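PDB 2W1K: putative sortase from Streptococcus pneumoniae, which probably acts as a class C sortase transpeptidase, covalently joining pilin subunits through their sorting signals during assembly of the pneumococcal pilus. Local coordinates for residues 171-176 / 182-187. Residues are numbered along the deposited sequence; the frame is centred on the assembly and turned at random.
Sequences TLITCD and NKRLLV
Cys175 and Arg184 form a non-hydrogen-bonded pair in an antiparallel hairpin: Cys175 SG lies over one face of the guanidinium, 3.6 Å from Arg184 NH1. The arginine chain bends at chi2 (-74°), bringing its end back beside the sulfur.

The backbone ladder supplies six hydrogen bonds, paired at Leu172/Val187, Thr174/Leu185 and Asp176/Lys183. Near the turn it deforms into a classic beta bulge, with Asn182 and Lys183 both facing Asp176; Lys183 N lies 2.7 Å from Asp176 O, nearly in line with that C=O (173°). Lys183 O accepts from Asp176 N (3.1 Å), 61° out of the carbonyl plane and not on a lone pair, and from Arg184 NH1 (2.8 Å) on the opposite face.

Apolar packing joins Ile173 and Leu186, side by side with CD1 to CD1 at 3.7 Å. On the other face, Asp176 CB rests 3.9 Å from Leu185 CB, while the Asp176 carboxylate is salt-bridged to Arg114.

TLITC matches the sortase signature TLxTC, so Cys175 is probably the nucleophile; Arg184, on the next strand with its guanidinium against SG, is probably the active-site arginine, as in the family. Bonds from NH1 to Lys183 O and Phe181 O, and from NH2 to Asp43, restrain that group with one face on SG, possibly for catalysis.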
loop_
_atom_site.group_PDB
_atom_site.type_symbol
_atom_site.label_atom_id
_atom_site.label_comp_id
_atom_site.label_asym_id
_atom_site.label_seq_id
_atom_site.Cartn_x
_atom_site.Cartn_y
_atom_site.Cartn_z
ATOM N N THR A 171 6.238 -1.381 2.666
ATOM C CA THR A 171 7.004 -0.152 3.004
ATOM C C THR A 171 6.155 1.049 2.601
ATOM O O THR A 171 5.599 1.091 1.471
ATOM C CB THR A 171 8.377 -0.074 2.307
ATOM O OG1 THR A 171 9.196 -1.181 2.754
ATOM C CG2 THR A 171 9.116 1.322 2.539
ATOM N N LEU A 172 5.923 1.960 3.568
ATOM C CA LEU A 172 5.200 3.230 3.325
ATOM C C LEU A 172 6.225 4.326 2.949
ATOM O O LEU A 172 7.246 4.500 3.634
ATOM C CB LEU A 172 4.431 3.640 4.568
ATOM C CG LEU A 172 3.056 2.985 4.752
ATOM C CD1 LEU A 172 2.643 1.699 4.031
ATOM C CD2 LEU A 172 2.346 3.142 6.064
ATOM N N ILE A 173 5.952 5.085 1.876
ATOM C CA ILE A 173 6.892 6.147 1.506
ATOM C C ILE A 173 6.153 7.476 1.381
ATOM O O ILE A 173 5.074 7.537 0.806
ATOM C CB ILE A 173 7.613 5.852 0.134
ATOM C CG1 ILE A 173 8.669 6.961 -0.122
ATOM C CG2 ILE A 173 6.552 5.690 -1.015
ATOM C CD1 ILE A 173 9.675 6.625 -1.278
ATOM N N THR A 174 6.783 8.540 1.886
ATOM C CA THR A 174 6.231 9.883 1.780
ATOM C C THR A 174 7.355 10.848 1.766
ATOM O O THR A 174 8.500 10.418 1.905
ATOM C CB THR A 174 5.250 10.214 2.939
ATOM O OG1 THR A 174 4.559 11.409 2.632
ATOM C CG2 THR A 174 5.935 10.380 4.337
ATOM N N CYS A 175 7.041 12.160 1.567
ATOM C CA CYS A 175 8.095 13.172 1.454
ATOM C C CYS A 175 8.560 13.692 2.828
ATOM O O CYS A 175 7.798 13.743 3.792
ATOM C CB CYS A 175 7.667 14.293 0.485
ATOM S SG CYS A 175 7.664 13.664 -1.201
ATOM N N ASP A 176 9.822 14.051 2.938
ATOM C CA ASP A 176 10.324 14.533 4.219
ATOM C C ASP A 176 11.548 15.454 3.923
ATOM O O ASP A 176 12.307 15.224 2.983
ATOM C CB ASP A 176 10.678 13.298 5.059
ATOM C CG ASP A 176 11.175 13.622 6.463
ATOM O OD1 ASP A 176 10.360 14.010 7.342
ATOM O OD2 ASP A 176 12.416 13.487 6.696
ATOM N N ASN A 182 12.804 17.205 0.316
ATOM C CA ASN A 182 13.806 16.830 -0.565
ATOM C C ASN A 182 14.321 15.422 -0.246
ATOM O O ASN A 182 15.245 14.898 -0.894
ATOM C CB ASN A 182 14.910 17.882 -0.534
ATOM C CG ASN A 182 15.643 17.943 0.767
ATOM O OD1 ASN A 182 15.062 17.962 1.887
ATOM N ND2 ASN A 182 16.970 18.061 0.641
ATOM N N LYS A 183 13.695 14.801 0.743
ATOM C CA LYS A 183 14.026 13.402 1.097
ATOM C C LYS A 183 12.792 12.495 1.087
ATOM O O LYS A 183 11.680 12.923 0.755
ATOM C CB LYS A 183 14.803 13.371 2.436
ATOM C CG LYS A 183 16.124 14.133 2.248
ATOM C CD LYS A 183 17.013 14.065 3.434
ATOM C CE LYS A 183 18.366 14.675 3.119
ATOM N NZ LYS A 183 19.124 14.845 4.414
ATOM N N ARG A 184 12.990 11.208 1.360
ATOM C CA ARG A 184 11.812 10.326 1.392
ATOM C C ARG A 184 11.912 9.605 2.704
ATOM O O ARG A 184 12.955 9.016 3.005
ATOM C CB ARG A 184 11.799 9.346 0.247
ATOM C CG ARG A 184 11.999 9.974 -1.091
ATOM C CD ARG A 184 10.698 10.695 -1.461
ATOM N NE ARG A 184 10.822 11.331 -2.754
ATOM C CZ ARG A 184 11.027 12.657 -2.942
ATOM N NH1 ARG A 184 11.159 13.535 -1.916
ATOM N NH2 ARG A 184 11.088 13.106 -4.167
ATOM N N LEU A 185 10.848 9.692 3.484
ATOM C CA LEU A 185 10.674 8.832 4.658
ATOM C C LEU A 185 10.109 7.402 4.327
ATOM O O LEU A 185 9.032 7.221 3.729
ATOM C CB LEU A 185 9.832 9.542 5.726
ATOM C CG LEU A 185 9.440 8.726 6.987
ATOM C CD1 LEU A 185 10.659 8.193 7.722
ATOM C CD2 LEU A 185 8.595 9.552 7.928
ATOM N N LEU A 186 10.825 6.391 4.752
ATOM C CA LEU A 186 10.319 5.017 4.602
ATOM C C LEU A 186 9.980 4.437 5.951
ATOM O O LEU A 186 10.824 4.374 6.791
ATOM C CB LEU A 186 11.399 4.117 4.014
ATOM C CG LEU A 186 11.669 3.997 2.512
ATOM C CD1 LEU A 186 11.441 5.236 1.666
ATOM C CD2 LEU A 186 13.004 3.277 2.159
ATOM N N VAL A 187 8.780 3.891 6.098
ATOM C CA VAL A 187 8.396 3.175 7.274
ATOM C C VAL A 187 8.081 1.705 6.848
ATOM O O VAL A 187 7.185 1.455 6.039
ATOM C CB VAL A 187 7.117 3.863 7.918
ATOM C CG1 VAL A 187 6.816 3.207 9.228
ATOM C CG2 VAL A 187 7.322 5.432 8.140
#